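PDB 2NT2: protein phosphatase Slingshot homolog 2 from Homo sapiens, which removes phosphate from cofilin, activating this actin-depolymerizing factor and so regulating actin filament dynamics, and acts on phosphotyrosine, phosphoserine and phosphothreonine in proteins. Local coordinates for residues A[29-40]-A[83-94]; A[16-26]-A[40-48]. The protein carries 1 engineered substitution. One frame throughout, in Å; residues are numbered along the deposited sequence.

Overall arrangement
Both contacts lie in the catalytic domain, a dual-specificity phosphatase fold, and their centres are about 9 Å apart. Contact 1 joins parallel strands 30-35 and 83-87 in the middle of the five-stranded mixed sheet, about 6 Å from the centre of the chain. Contact 2 is further out, about 15 Å from that centre, where helices 16-19 and 22-27 meet the loop between strands 30-35 and 49-52. The segments alternate along the chain: 16-26, then 29-40 and 40-48, then 83-94. I40 belongs to both contacts. Contact 1 carries the phosphate-binding loop with its sulfate. A probable hydrogen bond between V30 N and L25 O ties helix 22-27 to the strand beside the active-site strand.

Contact 1 (A[29-40]-A[83-94]); sequences GVRYILNVTREI and KCLVHSKMGVSR. Engineered in segment 83-94: S88 (natural residue Cys). With SO4 (sulfate ion), chain D.
The guanidinium of R94 meets the carboxylate of E39 end-on in a two-bond salt bridge. The setting is the P-loop of a protein-tyrosine phosphatase, the C-x5-R signature loop, which follows strand 83-87. R94 NH2 reaches E39 OE1 at 2.7 Å and R94 NH1 reaches E39 OE2 at 2.8 Å, both on the syn side. The two planes are only 15° apart. CG of E39 lies between its backbone N and carbonyl carbon (chi1 78°), and a bend at chi2 brings the carboxylate to R94. CG2 of T37 lies over one guanidinium face, 3.8 Å above the plane, and V55 O takes a further bond from NH1. These contacts fix the rotation of the group. The sulfate, probably from the crystallisation liquor, sits where the substrate phosphate is expected. P-loop backbone N-H groups bind it, including those of M90, V92 and S93.

Leading into the loop, strand 83-87 pairs in parallel with strand 30-35. L34 and V86 lie side by side on one face, with CD2 and CG1 4.0 Å apart. On the other face, CA of N35 sits over the H87 ring and CG2 of I33 meets its edge at CD2, 3.4 Å away. H87 ND1 bonds to S88 O. S88 is an engineered replacement for the cysteine that forms the phosphocysteine intermediate. R94 NE points almost straight at sulfate O3, at 2.6 Å and 177°.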
loop_
_atom_site.group_PDB
_atom_site.type_symbol
_atom_site.label_atom_id
_atom_site.label_comp_id
_atom_site.label_asym_id
_atom_site.label_seq_id
_atom_site.Cartn_x
_atom_site.Cartn_y
_atom_site.Cartn_z
ATOM N N GLY A 29 -4.290 15.813 3.151
ATOM C CA GLY A 29 -3.464 16.232 2.038
ATOM C C GLY A 29 -3.211 15.140 1.016
ATOM O O GLY A 29 -2.201 15.164 0.308
ATOM N N VAL A 30 -4.112 14.165 0.939
ATOM C CA VAL A 30 -3.982 13.070 -0.011
ATOM C C VAL A 30 -4.494 13.490 -1.382
ATOM O O VAL A 30 -5.502 14.196 -1.472
ATOM C CB VAL A 30 -4.764 11.822 0.442
ATOM C CG1 VAL A 30 -4.630 10.740 -0.622
ATOM C CG2 VAL A 30 -4.293 11.327 1.798
ATOM N N ARG A 31 -3.824 13.087 -2.458
ATOM C CA ARG A 31 -4.316 13.393 -3.800
ATOM C C ARG A 31 -4.108 12.193 -4.722
ATOM O O ARG A 31 -4.661 12.149 -5.820
ATOM C CB ARG A 31 -3.650 14.626 -4.409
ATOM C CG ARG A 31 -3.270 15.720 -3.438
ATOM C CD ARG A 31 -4.411 16.639 -3.060
ATOM N NE ARG A 31 -5.668 16.328 -3.727
ATOM C CZ ARG A 31 -6.786 17.030 -3.569
ATOM N NH1 ARG A 31 -6.798 18.091 -2.770
ATOM N NH2 ARG A 31 -7.888 16.674 -4.216
ATOM N N TYR A 32 -3.307 11.255 -4.246
ATOM C CA TYR A 32 -3.025 10.016 -4.950
ATOM C C TYR A 32 -3.615 8.844 -4.167
ATOM O O TYR A 32 -3.510 8.789 -2.943
ATOM C CB TYR A 32 -1.521 9.805 -5.120
ATOM C CG TYR A 32 -0.816 10.879 -5.907
ATOM C CD1 TYR A 32 -0.324 12.016 -5.277
ATOM C CD2 TYR A 32 -0.640 10.755 -7.280
ATOM C CE1 TYR A 32 0.325 13.008 -5.987
ATOM C CE2 TYR A 32 0.009 11.749 -7.993
ATOM C CZ TYR A 32 0.488 12.868 -7.345
ATOM O OH TYR A 32 1.132 13.849 -8.067
ATOM N N ILE A 33 -4.233 7.909 -4.877
ATOM C CA ILE A 33 -4.788 6.745 -4.197
ATOM C C ILE A 33 -4.395 5.459 -4.919
ATOM O O ILE A 33 -4.721 5.281 -6.090
ATOM C CB ILE A 33 -6.315 6.816 -4.087
ATOM C CG1 ILE A 33 -6.841 8.073 -3.391
ATOM C CG2 ILE A 33 -6.850 5.569 -3.396
ATOM C CD1 ILE A 33 -8.355 8.136 -3.349
ATOM N N LEU A 34 -3.687 4.615 -4.179
ATOM C CA LEU A 34 -3.325 3.273 -4.594
ATOM C C LEU A 34 -4.345 2.269 -4.046
ATOM O O LEU A 34 -4.360 1.921 -2.866
ATOM C CB LEU A 34 -1.917 2.923 -4.132
ATOM C CG LEU A 34 -1.329 1.605 -4.637
ATOM C CD1 LEU A 34 -1.577 1.433 -6.126
ATOM C CD2 LEU A 34 0.160 1.541 -4.319
ATOM N N ASN A 35 -5.220 1.858 -4.951
ATOM C CA ASN A 35 -6.295 0.921 -4.682
ATOM C C ASN A 35 -5.882 -0.493 -5.085
ATOM O O ASN A 35 -5.956 -0.846 -6.259
ATOM C CB ASN A 35 -7.537 1.364 -5.458
ATOM C CG ASN A 35 -8.756 0.528 -5.145
ATOM O OD1 ASN A 35 -8.634 -0.551 -4.570
ATOM N ND2 ASN A 35 -9.919 1.044 -5.532
ATOM N N VAL A 36 -5.440 -1.272 -4.110
ATOM C CA VAL A 36 -4.920 -2.615 -4.301
ATOM C C VAL A 36 -6.023 -3.662 -4.218
ATOM O O VAL A 36 -5.952 -4.614 -3.432
ATOM C CB VAL A 36 -3.839 -2.944 -3.248
ATOM C CG1 VAL A 36 -3.004 -4.136 -3.700
ATOM C CG2 VAL A 36 -2.946 -1.741 -3.006
ATOM N N THR A 37 -7.089 -3.467 -4.992
ATOM C CA THR A 37 -8.215 -4.382 -5.006
ATOM C C THR A 37 -8.738 -4.572 -6.433
ATOM O O THR A 37 -8.496 -3.731 -7.297
ATOM C CB THR A 37 -9.409 -3.930 -4.147
ATOM O OG1 THR A 37 -10.258 -3.065 -4.923
ATOM C CG2 THR A 37 -9.000 -3.156 -2.908
ATOM N N ARG A 38 -9.475 -5.656 -6.617
ATOM C CA ARG A 38 -10.259 -5.882 -7.820
ATOM C C ARG A 38 -11.710 -5.435 -7.609
ATOM O O ARG A 38 -12.330 -4.921 -8.541
ATOM C CB ARG A 38 -10.245 -7.360 -8.219
ATOM C CG ARG A 38 -11.190 -7.673 -9.377
ATOM C CD ARG A 38 -10.436 -7.782 -10.692
ATOM N NE ARG A 38 -10.891 -6.801 -11.670
ATOM C CZ ARG A 38 -10.230 -6.419 -12.748
ATOM N NH1 ARG A 38 -9.040 -6.933 -13.032
ATOM N NH2 ARG A 38 -10.757 -5.510 -13.556
ATOM N N GLU A 39 -12.209 -5.643 -6.400
ATOM C CA GLU A 39 -13.612 -5.521 -6.047
ATOM C C GLU A 39 -14.026 -4.183 -5.459
ATOM O O GLU A 39 -15.210 -3.864 -5.319
ATOM C CB GLU A 39 -13.949 -6.650 -5.052
ATOM C CG GLU A 39 -13.479 -6.396 -3.631
ATOM C CD GLU A 39 -12.079 -6.894 -3.347
ATOM O OE1 GLU A 39 -11.774 -7.203 -2.172
ATOM O OE2 GLU A 39 -11.250 -6.983 -4.276
ATOM N N ILE A 40 -13.076 -3.336 -5.054
ATOM C CA ILE A 40 -13.494 -2.045 -4.502
ATOM C C ILE A 40 -13.310 -0.951 -5.549
ATOM O O ILE A 40 -12.344 -0.958 -6.306
ATOM C CB ILE A 40 -12.733 -1.681 -3.221
ATOM C CG1 ILE A 40 -13.092 -2.583 -2.027
ATOM C CG2 ILE A 40 -12.929 -0.230 -2.831
ATOM C CD1 ILE A 40 -12.091 -3.708 -1.883
ATOM N N LYS A 83 0.718 13.215 -0.977
ATOM C CA LYS A 83 0.555 12.034 -0.151
ATOM C C LYS A 83 -0.328 10.999 -0.853
ATOM O O LYS A 83 -1.165 11.351 -1.684
ATOM C CB LYS A 83 -0.043 12.371 1.216
ATOM C CG LYS A 83 0.611 13.551 1.918
ATOM C CD LYS A 83 0.338 13.534 3.414
ATOM C CE LYS A 83 1.269 14.502 4.132
ATOM N NZ LYS A 83 0.900 15.922 3.867
ATOM N N CYS A 84 -0.101 9.742 -0.495
ATOM C CA CYS A 84 -0.749 8.606 -1.144
ATOM C C CYS A 84 -1.435 7.714 -0.118
ATOM O O CYS A 84 -0.855 7.392 0.919
ATOM C CB CYS A 84 0.285 7.816 -1.946
ATOM S SG CYS A 84 -0.332 6.383 -2.856
ATOM N N LEU A 85 -2.676 7.332 -0.406
ATOM C CA LEU A 85 -3.369 6.337 0.399
ATOM C C LEU A 85 -3.226 4.952 -0.227
ATOM O O LEU A 85 -3.734 4.665 -1.311
ATOM C CB LEU A 85 -4.849 6.689 0.568
ATOM C CG LEU A 85 -5.747 5.568 1.109
ATOM C CD1 LEU A 85 -5.390 5.249 2.551
ATOM C CD2 LEU A 85 -7.215 5.940 0.980
ATOM N N VAL A 86 -2.529 4.054 0.469
ATOM C CA VAL A 86 -2.557 2.665 0.015
ATOM C C VAL A 86 -3.670 1.927 0.761
ATOM O O VAL A 86 -3.620 1.830 1.984
ATOM C CB VAL A 86 -1.235 1.917 0.206
ATOM C CG1 VAL A 86 -1.245 0.673 -0.681
ATOM C CG2 VAL A 86 -0.049 2.805 -0.122
ATOM N N HIS A 87 -4.663 1.449 0.016
ATOM C CA HIS A 87 -5.802 0.788 0.655
ATOM C C HIS A 87 -6.211 -0.480 -0.086
ATOM O O HIS A 87 -5.919 -0.674 -1.263
ATOM C CB HIS A 87 -6.981 1.739 0.800
ATOM C CG HIS A 87 -7.793 1.998 -0.425
ATOM N ND1 HIS A 87 -8.936 1.287 -0.716
ATOM C CD2 HIS A 87 -7.652 2.885 -1.437
ATOM C CE1 HIS A 87 -9.459 1.721 -1.850
ATOM N NE2 HIS A 87 -8.697 2.693 -2.312
ATOM N N SER A 88 -6.865 -1.350 0.674
ATOM C CA SER A 88 -7.506 -2.556 0.175
ATOM C C SER A 88 -8.968 -2.550 0.615
ATOM O O SER A 88 -9.572 -1.479 0.725
ATOM C CB SER A 88 -6.776 -3.802 0.675
ATOM O OG SER A 88 -6.554 -3.744 2.073
ATOM N N LYS A 89 -9.528 -3.717 0.899
ATOM C CA LYS A 89 -10.834 -3.737 1.567
ATOM C C LYS A 89 -10.659 -3.524 3.071
ATOM O O LYS A 89 -11.300 -2.658 3.654
ATOM C CB LYS A 89 -11.575 -5.037 1.286
ATOM C CG LYS A 89 -12.656 -5.389 2.295
ATOM C CD LYS A 89 -13.891 -5.970 1.637
ATOM C CE LYS A 89 -15.029 -6.102 2.636
ATOM N NZ LYS A 89 -16.358 -5.910 1.992
ATOM N N MET A 90 -9.798 -4.311 3.715
ATOM C CA MET A 90 -9.605 -4.157 5.150
ATOM C C MET A 90 -8.377 -3.333 5.513
ATOM O O MET A 90 -8.328 -2.780 6.615
ATOM C CB MET A 90 -9.542 -5.522 5.841
ATOM C CG MET A 90 -10.616 -6.507 5.422
ATOM S SD MET A 90 -12.305 -5.927 5.656
ATOM C CE MET A 90 -12.141 -4.915 7.121
ATOM N N GLY A 91 -7.411 -3.232 4.613
ATOM C CA GLY A 91 -6.158 -2.549 4.908
ATOM C C GLY A 91 -5.256 -3.420 5.768
ATOM O O GLY A 91 -4.507 -2.933 6.610
ATOM N N VAL A 92 -5.328 -4.726 5.557
ATOM C CA VAL A 92 -4.667 -5.712 6.406
ATOM C C VAL A 92 -3.685 -6.579 5.637
ATOM O O VAL A 92 -2.629 -6.951 6.149
ATOM C CB VAL A 92 -5.742 -6.601 7.068
ATOM C CG1 VAL A 92 -5.236 -8.009 7.315
ATOM C CG2 VAL A 92 -6.220 -5.946 8.357
ATOM N N SER A 93 -4.008 -6.914 4.393
ATOM C CA SER A 93 -3.210 -7.885 3.643
ATOM C C SER A 93 -2.685 -7.339 2.328
ATOM O O SER A 93 -1.481 -7.136 2.134
ATOM C CB SER A 93 -4.066 -9.137 3.420
ATOM O OG SER A 93 -3.348 -10.160 2.778
ATOM N N ARG A 94 -3.567 -7.070 1.370
ATOM C CA ARG A 94 -3.092 -6.566 0.078
ATOM C C ARG A 94 -2.404 -5.213 0.220
ATOM O O ARG A 94 -1.333 -4.972 -0.345
ATOM C CB ARG A 94 -4.252 -6.454 -0.908
ATOM C CG ARG A 94 -4.784 -7.788 -1.417
ATOM C CD ARG A 94 -6.064 -7.574 -2.217
ATOM N NE ARG A 94 -7.208 -7.302 -1.350
ATOM C CZ ARG A 94 -8.442 -7.092 -1.782
ATOM N NH1 ARG A 94 -8.721 -7.115 -3.076
ATOM N NH2 ARG A 94 -9.402 -6.855 -0.894
HETATM S S SO4 D . -7.421 -6.795 2.439
HETATM O O1 SO4 D . -8.665 -6.113 2.115
HETATM O O2 SO4 D . -7.673 -8.005 3.220
HETATM O O3 SO4 D . -6.732 -7.177 1.202
HETATM O O4 SO4 D . -6.565 -5.890 3.212
#

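Contact 2 (A[16-26]-A[40-48]); sequences EWNASNLEDLQ and IDNFFPGVF
F43 turns one ring face to S20, whose CB sits over the ring centre, 3.7 Å from the centroid. This is a CH-pi contact, only 11° off the ring normal. A19 CB comes to the edge of the same ring, 3.9 Å from CD2. F44 is held between two carbons. L22 CB covers one face, 4.0 Å from the centroid, and CB of F43, the residue before F44, covers the other. CG of F44 stands anti to its carbonyl carbon (chi1 -44°), directing the ring to the turn between the two helices. L22 also reaches the edge of F48: its CD1 is 3.3 Å from F48 CZ, a close fit. The same methyl touches V47 CG1. L25 CB approaches F48 CZ obliquely at 3.9 Å. At the other end, E16 crosses I40 at about a right angle, CB against CG2. The I40 side chain is about 6 Å from that of S88. No hydrogen bond joins the segments. In this dual-specificity phosphatase domain the loop after strand 30-35 thus packs on helices 16-19 and 22-27 before it, while L25 and F48 both touch I33 on strand 30-35 and A19 touches L85 and H87 on strand 83-87.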
loop_
_atom_site.group_PDB
_atom_site.type_symbol
_atom_site.label_atom_id
_atom_site.label_comp_id
_atom_site.label_asym_id
_atom_site.label_seq_id
_atom_site.Cartn_x
_atom_site.Cartn_y
_atom_site.Cartn_z
ATOM N N GLU A 16 -11.212 0.429 2.603
ATOM C CA GLU A 16 -12.144 0.992 1.633
ATOM C C GLU A 16 -12.981 2.099 2.259
ATOM O O GLU A 16 -13.362 3.054 1.581
ATOM C CB GLU A 16 -13.058 -0.089 1.051
ATOM C CG GLU A 16 -13.940 -0.793 2.067
ATOM C CD GLU A 16 -15.160 -1.420 1.418
ATOM O OE1 GLU A 16 -15.482 -2.581 1.737
ATOM O OE2 GLU A 16 -15.797 -0.748 0.581
ATOM N N TRP A 17 -13.286 1.951 3.547
ATOM C CA TRP A 17 -14.092 2.960 4.234
ATOM C C TRP A 17 -13.302 4.238 4.456
ATOM O O TRP A 17 -13.878 5.322 4.521
ATOM C CB TRP A 17 -14.659 2.382 5.534
ATOM C CG TRP A 17 -15.496 1.169 5.221
ATOM C CD1 TRP A 17 -16.768 1.155 4.731
ATOM C CD2 TRP A 17 -15.103 -0.200 5.374
ATOM N NE1 TRP A 17 -17.195 -0.140 4.572
ATOM C CE2 TRP A 17 -16.195 -0.991 4.960
ATOM C CE3 TRP A 17 -13.942 -0.833 5.823
ATOM C CZ2 TRP A 17 -16.153 -2.385 4.981
ATOM C CZ3 TRP A 17 -13.902 -2.215 5.843
ATOM C CH2 TRP A 17 -15.001 -2.976 5.425
ATOM N N ASN A 18 -11.979 4.121 4.504
ATOM C CA ASN A 18 -11.107 5.289 4.477
ATOM C C ASN A 18 -11.072 5.897 3.080
ATOM O O ASN A 18 -10.999 7.113 2.913
ATOM C CB ASN A 18 -9.689 4.930 4.920
ATOM C CG ASN A 18 -9.595 4.472 6.357
ATOM O OD1 ASN A 18 -10.379 4.858 7.225
ATOM N ND2 ASN A 18 -8.622 3.613 6.639
ATOM N N ALA A 19 -11.123 5.050 2.048
ATOM C CA ALA A 19 -11.009 5.584 0.695
ATOM C C ALA A 19 -12.289 6.293 0.259
ATOM O O ALA A 19 -12.252 7.110 -0.668
ATOM C CB ALA A 19 -10.639 4.484 -0.284
ATOM N N SER A 20 -13.400 5.980 0.923
ATOM C CA SER A 20 -14.675 6.637 0.641
ATOM C C SER A 20 -14.919 7.862 1.520
ATOM O O SER A 20 -15.968 8.506 1.407
ATOM C CB SER A 20 -15.853 5.675 0.726
ATOM O OG SER A 20 -16.029 5.008 1.950
ATOM N N ASN A 21 -13.978 8.192 2.395
ATOM C CA ASN A 21 -14.143 9.345 3.288
ATOM C C ASN A 21 -13.408 10.566 2.753
ATOM O O ASN A 21 -12.307 10.868 3.200
ATOM C CB ASN A 21 -13.659 8.979 4.686
ATOM C CG ASN A 21 -13.876 10.054 5.725
ATOM O OD1 ASN A 21 -13.902 11.243 5.423
ATOM N ND2 ASN A 21 -14.003 9.637 6.979
ATOM N N LEU A 22 -14.016 11.256 1.799
ATOM C CA LEU A 22 -13.378 12.305 1.013
ATOM C C LEU A 22 -12.740 13.388 1.876
ATOM O O LEU A 22 -11.557 13.700 1.738
ATOM C CB LEU A 22 -14.384 12.926 0.047
ATOM C CG LEU A 22 -14.002 14.201 -0.699
ATOM C CD1 LEU A 22 -12.688 14.047 -1.441
ATOM C CD2 LEU A 22 -15.102 14.598 -1.677
ATOM N N GLU A 23 -13.546 13.970 2.756
ATOM C CA GLU A 23 -13.096 15.052 3.620
ATOM C C GLU A 23 -11.881 14.618 4.431
ATOM O O GLU A 23 -10.944 15.391 4.621
ATOM C CB GLU A 23 -14.230 15.475 4.543
ATOM C CG GLU A 23 -14.685 16.907 4.515
ATOM C CD GLU A 23 -14.545 17.629 3.196
ATOM O OE1 GLU A 23 -13.441 18.171 2.928
ATOM O OE2 GLU A 23 -15.515 17.671 2.409
ATOM N N ASP A 24 -11.884 13.375 4.921
ATOM C CA ASP A 24 -10.736 12.921 5.701
ATOM C C ASP A 24 -9.458 12.974 4.859
ATOM O O ASP A 24 -8.428 13.475 5.299
ATOM C CB ASP A 24 -10.938 11.499 6.222
ATOM C CG ASP A 24 -9.812 11.099 7.162
ATOM O OD1 ASP A 24 -9.882 11.457 8.357
ATOM O OD2 ASP A 24 -8.850 10.433 6.725
ATOM N N LEU A 25 -9.565 12.453 3.651
ATOM C CA LEU A 25 -8.509 12.368 2.664
ATOM C C LEU A 25 -7.995 13.750 2.269
ATOM O O LEU A 25 -6.790 14.007 2.264
ATOM C CB LEU A 25 -9.020 11.642 1.408
ATOM C CG LEU A 25 -9.248 10.136 1.566
ATOM C CD1 LEU A 25 -9.607 9.486 0.244
ATOM C CD2 LEU A 25 -8.014 9.486 2.176
ATOM N N GLN A 26 -8.936 14.629 1.935
ATOM C CA GLN A 26 -8.583 15.988 1.535
ATOM C C GLN A 26 -7.814 16.691 2.647
ATOM O O GLN A 26 -6.770 17.297 2.418
ATOM C CB GLN A 26 -9.841 16.771 1.158
ATOM C CG GLN A 26 -9.572 17.952 0.244
ATOM C CD GLN A 26 -10.812 18.432 -0.485
ATOM O OE1 GLN A 26 -11.636 19.149 0.082
ATOM N NE2 GLN A 26 -10.944 18.049 -1.750
ATOM N N ILE A 40 -13.076 -3.336 -5.054
ATOM C CA ILE A 40 -13.494 -2.045 -4.502
ATOM C C ILE A 40 -13.310 -0.951 -5.549
ATOM O O ILE A 40 -12.344 -0.958 -6.306
ATOM C CB ILE A 40 -12.733 -1.681 -3.221
ATOM C CG1 ILE A 40 -13.092 -2.583 -2.027
ATOM C CG2 ILE A 40 -12.929 -0.230 -2.831
ATOM C CD1 ILE A 40 -12.091 -3.708 -1.883
ATOM N N ASP A 41 -14.257 -0.027 -5.574
ATOM C CA ASP A 41 -14.280 1.053 -6.543
ATOM C C ASP A 41 -13.330 2.194 -6.190
ATOM O O ASP A 41 -12.912 2.334 -5.044
ATOM C CB ASP A 41 -15.719 1.588 -6.660
ATOM C CG ASP A 41 -16.674 0.489 -7.093
ATOM O OD1 ASP A 41 -17.673 0.238 -6.387
ATOM O OD2 ASP A 41 -16.416 -0.151 -8.133
ATOM N N ASN A 42 -13.029 2.984 -7.210
ATOM C CA ASN A 42 -12.470 4.316 -7.153
ATOM C C ASN A 42 -13.599 5.315 -6.864
ATOM O O ASN A 42 -14.315 5.732 -7.773
ATOM C CB ASN A 42 -11.794 4.705 -8.463
ATOM C CG ASN A 42 -10.538 3.929 -8.784
ATOM O OD1 ASN A 42 -9.933 4.147 -9.837
ATOM N ND2 ASN A 42 -10.134 3.040 -7.883
ATOM N N PHE A 43 -13.778 5.652 -5.597
ATOM C CA PHE A 43 -14.905 6.443 -5.144
ATOM C C PHE A 43 -14.939 7.848 -5.712
ATOM O O PHE A 43 -16.026 8.394 -5.938
ATOM C CB PHE A 43 -14.888 6.502 -3.603
ATOM C CG PHE A 43 -15.079 5.125 -2.979
ATOM C CD1 PHE A 43 -16.278 4.445 -3.124
ATOM C CD2 PHE A 43 -14.059 4.530 -2.258
ATOM C CE1 PHE A 43 -16.460 3.195 -2.562
ATOM C CE2 PHE A 43 -14.233 3.278 -1.695
ATOM C CZ PHE A 43 -15.433 2.609 -1.848
ATOM N N PHE A 44 -13.787 8.488 -5.931
ATOM C CA PHE A 44 -13.823 9.903 -6.319
ATOM C C PHE A 44 -13.005 10.212 -7.559
ATOM O O PHE A 44 -12.039 10.984 -7.512
ATOM C CB PHE A 44 -13.353 10.778 -5.143
ATOM C CG PHE A 44 -13.946 10.348 -3.807
ATOM C CD1 PHE A 44 -13.182 9.667 -2.875
ATOM C CD2 PHE A 44 -15.268 10.630 -3.510
ATOM C CE1 PHE A 44 -13.723 9.270 -1.667
ATOM C CE2 PHE A 44 -15.820 10.234 -2.302
ATOM C CZ PHE A 44 -15.048 9.550 -1.382
ATOM N N PRO A 45 -13.358 9.651 -8.709
ATOM C CA PRO A 45 -12.622 10.004 -9.936
ATOM C C PRO A 45 -12.885 11.461 -10.303
ATOM O O PRO A 45 -14.036 11.898 -10.361
ATOM C CB PRO A 45 -13.199 9.061 -10.987
ATOM C CG PRO A 45 -13.937 8.008 -10.235
ATOM C CD PRO A 45 -14.419 8.670 -8.969
ATOM N N GLY A 46 -11.829 12.235 -10.534
ATOM C CA GLY A 46 -11.997 13.666 -10.763
ATOM C C GLY A 46 -11.563 14.481 -9.556
ATOM O O GLY A 46 -11.410 15.701 -9.627
ATOM N N VAL A 47 -11.372 13.796 -8.433
ATOM C CA VAL A 47 -10.811 14.399 -7.232
ATOM C C VAL A 47 -9.394 13.882 -7.015
ATOM O O VAL A 47 -8.475 14.643 -6.709
ATOM C CB VAL A 47 -11.661 14.098 -5.983
ATOM C CG1 VAL A 47 -11.102 14.820 -4.765
ATOM C CG2 VAL A 47 -13.115 14.487 -6.219
ATOM N N PHE A 48 -9.221 12.567 -7.167
ATOM C CA PHE A 48 -7.918 11.966 -6.929
ATOM C C PHE A 48 -7.407 11.182 -8.132
ATOM O O PHE A 48 -8.189 10.613 -8.891
ATOM C CB PHE A 48 -7.969 11.047 -5.705
ATOM C CG PHE A 48 -8.588 11.679 -4.472
ATOM C CD1 PHE A 48 -9.930 11.501 -4.193
ATOM C CD2 PHE A 48 -7.826 12.438 -3.600
ATOM C CE1 PHE A 48 -10.501 12.061 -3.063
ATOM C CE2 PHE A 48 -8.385 13.005 -2.471
ATOM C CZ PHE A 48 -9.726 12.814 -2.204
#